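Local coordinates for protein 2-methyl-aconitate isomerase (Shewanella oneidensis, PDB 5K87) that catalyses the cis-trans isomerization of 2-methyl-aconitate in the 2-methylcitrate cycle II, the route by which propionate is degraded, at residues A[215-220]-A[227-232]; A[283-288]-A[308-313]. The protein carries 1 engineered substitution. All blocks are in the same frame, centred on the assembly; numbering follows the deposited sequence. Where two conformers were deposited one is given.

Overall arrangement
Contacts 1 and 2 join four strands that lie side by side, 213-221, 225-230, 283-288 and 308-314. Contact 1 comes first along the chain, as the hairpin of strands 213-221 and 225-230; contact 2 follows, an antiparallel pair whose strands are 19 residues apart in the chain. Their centres lie about 8 Å apart, because strands 225-230 and 283-288 are parallel neighbours, probably bonded from Ile227 N to Lys283 O (2.8 Å) and from Ala231 N to Val287 O (2.8 Å). Helix 249-266, between them in sequence, packs on both contacts, whereas helix 324-334 meets the side chains of Phe228 and Ile220. Contact 2 carries Lys283, which binds the substrate, so the shared strands reach the active site.

Contact 1 of 2, residues A[215-220]-A[227-232]; sequences FNATMI and IFINAE
Phe228 meets Ile220 with the edge of its ring: CE2 lies 3.7 Å from Ile220 CG2, close to the ring plane, while the two side chains run at a slant to each other. Its CG stands anti to the carbonyl carbon (chi1 -68°), which swings the ring back along its own strand, so that Thr218 O also lies at the ring edge. Backbone bonds hold Phe228 to Thr218. Phe228 N donates almost straight to Thr218 O at 2.8 Å, and Thr218 N returns a more bent bond to Phe228 O at 2.9 Å. Phe228 O is also approached by the CA-H of Ala217, at 3.1 Å from CA. Thr218 and Phe228 are thus an antiparallel hydrogen-bonded pair in the beta hairpin of strands 213-221 and 225-230. Helix 324-334 lies against Phe228 and Ile220, consistent with the diaminopimelate epimerase-like fold, in which curved sheet wraps a central helix. Thr218 turns its hydroxyl to Leu203 O and Leu340 N.

The opposite face carries Ile227 and Ile229. Ile227 lies beside Met219, both side chains pointing the same way, with CG1 4.1 Å from Met219 CG; its CG2 branch, anti to the backbone N, leans toward the methyl of Ala217. Ile229 was modelled in two conformers, so its contacts are less certain; in one of them CG2 sits near Ala217 CB and Phe215 CB. Toward this end the strands splay: Asn216 O is 4.1 Å from Asn230 N and remains buried without a polar partner.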
loop_
_atom_site.group_PDB
_atom_site.type_symbol
_atom_site.label_atom_id
_atom_site.label_comp_id
_atom_site.label_asym_id
_atom_site.label_seq_id
_atom_site.Cartn_x
_atom_site.Cartn_y
_atom_site.Cartn_z
ATOM N N PHE A 215 6.022 17.931 29.793
ATOM C CA PHE A 215 5.729 16.506 29.695
ATOM C C PHE A 215 6.801 15.681 30.399
ATOM O O PHE A 215 7.980 15.789 30.080
ATOM C CB PHE A 215 5.613 16.089 28.218
ATOM C CG PHE A 215 4.649 16.928 27.423
ATOM C CD1 PHE A 215 3.297 16.623 27.397
ATOM C CD2 PHE A 215 5.094 18.030 26.705
ATOM C CE1 PHE A 215 2.408 17.398 26.673
ATOM C CE2 PHE A 215 4.209 18.806 25.980
ATOM C CZ PHE A 215 2.864 18.491 25.965
ATOM N N ASN A 216 6.397 14.876 31.379
ATOM C CA ASN A 216 7.304 13.870 31.910
ATOM C C ASN A 216 7.638 12.914 30.784
ATOM O O ASN A 216 6.761 12.524 30.017
ATOM C CB ASN A 216 6.688 13.108 33.081
ATOM C CG ASN A 216 6.903 13.810 34.406
ATOM O OD1 ASN A 216 8.006 13.802 34.954
ATOM N ND2 ASN A 216 5.850 14.414 34.930
ATOM N N ALA A 217 8.909 12.564 30.676
ATOM C CA ALA A 217 9.351 11.725 29.579
ATOM C C ALA A 217 10.495 10.837 30.003
ATOM O O ALA A 217 11.336 11.230 30.814
ATOM C CB ALA A 217 9.770 12.586 28.399
ATOM N N THR A 218 10.523 9.629 29.454
ATOM C CA THR A 218 11.720 8.814 29.510
ATOM C C THR A 218 12.334 8.795 28.124
ATOM O O THR A 218 11.670 8.460 27.140
ATOM C CB THR A 218 11.435 7.377 29.964
ATOM O OG1 THR A 218 11.125 7.383 31.360
ATOM C CG2 THR A 218 12.656 6.503 29.736
ATOM N N MET A 219 13.591 9.191 28.043
ATOM C CA MET A 219 14.325 9.197 26.792
ATOM C C MET A 219 15.395 8.128 26.868
ATOM O O MET A 219 16.318 8.203 27.685
ATOM C CB MET A 219 14.923 10.581 26.561
ATOM C CG MET A 219 13.859 11.601 26.171
ATOM S SD MET A 219 14.325 13.339 26.291
ATOM C CE MET A 219 14.217 13.577 28.062
ATOM N N ILE A 220 15.246 7.114 26.029
ATOM C CA ILE A 220 16.123 5.957 26.073
ATOM C C ILE A 220 16.687 5.661 24.692
ATOM O O ILE A 220 16.016 5.861 23.676
ATOM C CB ILE A 220 15.371 4.732 26.646
ATOM C CG1 ILE A 220 16.335 3.588 26.955
ATOM C CG2 ILE A 220 14.241 4.287 25.717
ATOM C CD1 ILE A 220 15.693 2.453 27.728
ATOM N N ILE A 227 11.512 8.536 22.706
ATOM C CA ILE A 227 10.957 9.394 23.735
ATOM C C ILE A 227 9.621 8.797 24.135
ATOM O O ILE A 227 8.731 8.673 23.294
ATOM C CB ILE A 227 10.686 10.797 23.177
ATOM C CG1 ILE A 227 11.955 11.406 22.587
ATOM C CG2 ILE A 227 10.101 11.687 24.250
ATOM C CD1 ILE A 227 11.694 12.381 21.450
ATOM N N PHE A 228 9.480 8.428 25.408
ATOM C CA PHE A 228 8.217 7.939 25.944
ATOM C C PHE A 228 7.572 8.999 26.834
ATOM O O PHE A 228 8.219 9.534 27.735
ATOM C CB PHE A 228 8.444 6.696 26.810
ATOM C CG PHE A 228 8.886 5.483 26.048
ATOM C CD1 PHE A 228 7.976 4.747 25.303
ATOM C CD2 PHE A 228 10.199 5.053 26.107
ATOM C CE1 PHE A 228 8.371 3.614 24.617
ATOM C CE2 PHE A 228 10.603 3.925 25.424
ATOM C CZ PHE A 228 9.688 3.202 24.679
ATOM N N ILE A 229 6.305 9.297 26.595
ATOM C CA ILE A 229 5.576 10.208 27.464
ATOM C C ILE A 229 4.302 9.520 27.936
ATOM O O ILE A 229 3.880 8.523 27.357
ATOM C CB ILE A 229 5.275 11.535 26.746
ATOM C CG1 ILE A 229 4.587 11.266 25.408
ATOM C CG2 ILE A 229 6.568 12.325 26.527
ATOM C CD1 ILE A 229 4.570 12.470 24.485
ATOM N N ASN A 230 3.709 10.016 29.013
ATOM C CA ASN A 230 2.479 9.438 29.522
ATOM C C ASN A 230 1.288 9.862 28.672
ATOM O O ASN A 230 1.112 11.052 28.389
ATOM C CB ASN A 230 2.235 9.839 30.972
ATOM C CG ASN A 230 3.189 9.161 31.934
ATOM O OD1 ASN A 230 3.659 8.049 31.687
ATOM N ND2 ASN A 230 3.485 9.833 33.042
ATOM N N ALA A 231 0.465 8.894 28.277
ATOM C CA ALA A 231 -0.720 9.168 27.472
ATOM C C ALA A 231 -1.576 10.286 28.079
ATOM O O ALA A 231 -2.042 11.182 27.366
ATOM C CB ALA A 231 -1.548 7.906 27.307
ATOM N N GLU A 232 -1.777 10.244 29.394
ATOM C CA GLU A 232 -2.684 11.188 30.044
ATOM C C GLU A 232 -2.204 12.631 29.947
ATOM O O GLU A 232 -3.018 13.552 29.946
ATOM C CB GLU A 232 -2.935 10.805 31.507
ATOM C CG GLU A 232 -1.735 10.960 32.420
ATOM C CD GLU A 232 -2.075 10.668 33.873
ATOM O OE1 GLU A 232 -3.252 10.368 34.159
ATOM O OE2 GLU A 232 -1.166 10.739 34.726
#

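Contact 2 of 2, residues A[283-288]-A[308-313]; sequences KIAFVA and LLVRAL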
loop_
_atom_site.group_PDB
_atom_site.type_symbol
_atom_site.label_atom_id
_atom_site.label_comp_id
_atom_site.label_asym_id
_atom_site.label_seq_id
_atom_site.Cartn_x
_atom_site.Cartn_y
_atom_site.Cartn_z
ATOM N N LYS A 283 12.249 8.214 17.754
ATOM C CA LYS A 283 10.819 7.945 17.727
ATOM C C LYS A 283 10.156 8.578 18.946
ATOM O O LYS A 283 10.818 8.844 19.963
ATOM C CB LYS A 283 10.584 6.431 17.747
ATOM C CG LYS A 283 11.250 5.693 16.587
ATOM C CD LYS A 283 10.711 6.125 15.226
ATOM C CE LYS A 283 11.280 5.275 14.095
ATOM N NZ LYS A 283 10.857 5.800 12.755
ATOM N N ILE A 284 8.853 8.819 18.848
ATOM C CA ILE A 284 8.062 9.257 19.991
ATOM C C ILE A 284 6.897 8.295 20.215
ATOM O O ILE A 284 6.282 7.804 19.260
ATOM C CB ILE A 284 7.579 10.723 19.827
ATOM C CG1 ILE A 284 6.865 11.219 21.088
ATOM C CG2 ILE A 284 6.743 10.907 18.560
ATOM C CD1 ILE A 284 6.745 12.734 21.140
ATOM N N ALA A 285 6.622 8.007 21.482
ATOM C CA ALA A 285 5.603 7.043 21.873
ATOM C C ALA A 285 4.926 7.487 23.155
ATOM O O ALA A 285 5.483 8.263 23.939
ATOM C CB ALA A 285 6.221 5.670 22.060
ATOM N N PHE A 286 3.718 7.000 23.372
ATOM C CA PHE A 286 3.021 7.282 24.616
ATOM C C PHE A 286 2.545 6.003 25.290
ATOM O O PHE A 286 2.231 5.013 24.618
ATOM C CB PHE A 286 1.924 8.353 24.466
ATOM C CG PHE A 286 0.853 8.048 23.448
ATOM C CD1 PHE A 286 1.040 8.355 22.106
ATOM C CD2 PHE A 286 -0.374 7.536 23.841
ATOM C CE1 PHE A 286 0.041 8.116 21.177
ATOM C CE2 PHE A 286 -1.376 7.302 22.913
ATOM C CZ PHE A 286 -1.165 7.593 21.581
ATOM N N VAL A 287 2.530 6.028 26.624
ATOM C CA VAL A 287 2.323 4.820 27.415
ATOM C C VAL A 287 1.202 5.010 28.431
ATOM O O VAL A 287 0.889 6.137 28.823
ATOM C CB VAL A 287 3.619 4.406 28.174
ATOM C CG1 VAL A 287 4.778 4.272 27.206
ATOM C CG2 VAL A 287 3.967 5.403 29.289
ATOM N N ALA A 288 0.609 3.904 28.861
ATOM C CA ALA A 288 -0.426 3.941 29.881
ATOM C C ALA A 288 -0.530 2.584 30.555
ATOM O O ALA A 288 -0.099 1.575 29.995
ATOM C CB ALA A 288 -1.760 4.317 29.264
ATOM N N LEU A 308 1.007 -3.219 29.982
ATOM C CA LEU A 308 0.881 -1.782 29.724
ATOM C C LEU A 308 0.407 -1.578 28.289
ATOM O O LEU A 308 0.354 -2.527 27.504
ATOM C CB LEU A 308 2.208 -1.038 29.953
ATOM C CG LEU A 308 3.296 -1.215 28.889
ATOM C CD1 LEU A 308 4.322 -0.106 29.020
ATOM C CD2 LEU A 308 3.985 -2.570 28.984
ATOM N N LEU A 309 0.054 -0.341 27.965
ATOM C CA LEU A 309 -0.289 0.058 26.604
ATOM C C LEU A 309 0.807 0.954 26.068
ATOM O O LEU A 309 1.309 1.827 26.782
ATOM C CB LEU A 309 -1.589 0.849 26.608
ATOM C CG LEU A 309 -2.775 0.116 27.223
ATOM C CD1 LEU A 309 -4.018 0.969 27.093
ATOM C CD2 LEU A 309 -2.984 -1.249 26.593
ATOM N N VAL A 310 1.187 0.744 24.807
ATOM C CA VAL A 310 2.110 1.649 24.138
ATOM C C VAL A 310 1.647 1.910 22.718
ATOM O O VAL A 310 1.325 0.976 21.977
ATOM C CB VAL A 310 3.558 1.106 24.082
ATOM C CG1 VAL A 310 4.497 2.197 23.569
ATOM C CG2 VAL A 310 4.029 0.598 25.450
ATOM N N ARG A 311 1.613 3.185 22.353
ATOM C CA ARG A 311 1.349 3.617 20.984
ATOM C C ARG A 311 2.574 4.390 20.536
ATOM O O ARG A 311 3.132 5.160 21.314
ATOM C CB ARG A 311 0.131 4.530 20.956
ATOM C CG ARG A 311 -1.162 3.844 20.565
ATOM C CD ARG A 311 -1.535 2.676 21.459
ATOM N NE ARG A 311 -2.882 2.222 21.132
ATOM C CZ ARG A 311 -3.411 1.068 21.526
ATOM N NH1 ARG A 311 -2.727 0.226 22.289
ATOM N NH2 ARG A 311 -4.644 0.768 21.165
ATOM N N ALA A 312 3.010 4.209 19.295
ATOM C CA ALA A 312 4.176 4.942 18.814
ATOM C C ALA A 312 3.901 5.588 17.474
ATOM O O ALA A 312 3.056 5.116 16.708
ATOM C CB ALA A 312 5.378 4.025 18.709
ATOM N N LEU A 313 4.615 6.670 17.192
ATOM C CA LEU A 313 4.573 7.281 15.871
ATOM C C LEU A 313 5.809 6.913 15.084
ATOM O O LEU A 313 6.882 6.709 15.651
ATOM C CB LEU A 313 4.479 8.811 15.969
ATOM C CG LEU A 313 3.093 9.380 16.252
ATOM C CD1 LEU A 313 2.759 9.274 17.734
ATOM C CD2 LEU A 313 3.006 10.828 15.774
HETATM O O HOH W 1 8.499 8.960 15.590
#
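Leu308 lays its CB against Ala288 O, and Leu309 forms an antiparallel hydrogen-bonded pair with the same residue, Leu309 N to Ala288 O (2.8 Å) being nearly straight and Ala288 N to Leu309 O more bent. Val310 runs beside Val287, CG2 to CG1 4.1 Å, while its CG1 reaches toward Ala285 CB. Arg311 and Phe286 are a second hydrogen-bonded pair, and a CH-pi contact is added: Arg311 CB stands 3.7 Å from the centroid of the Phe286 ring. Phe286 holds CG between its backbone N and carbonyl carbon (chi1 58°), which turns one ring face onto that CB; the ring also meets that of Tyr236. The guanidinium leads away, NE bonding Glu240 O and the group meeting Tyr293 in a cation-pi contact. With an alanine at Phe286, Arg311 CB would probably lose its CH-pi partner and a gap open next to Tyr236. Ala312 CB faces Ala285 CB at 3.8 Å. Leu313 N gives Ile284 O a straight bond (2.9 Å), and a water links Leu313 O to Ile284 N; nearby, substrate-binding Lys283 bonds Ser314 OG and His280 ND1 through NZ. Helix 249-266 covers Ile284 and Leu313, and strands 225-230 and 352-357 flank the pair.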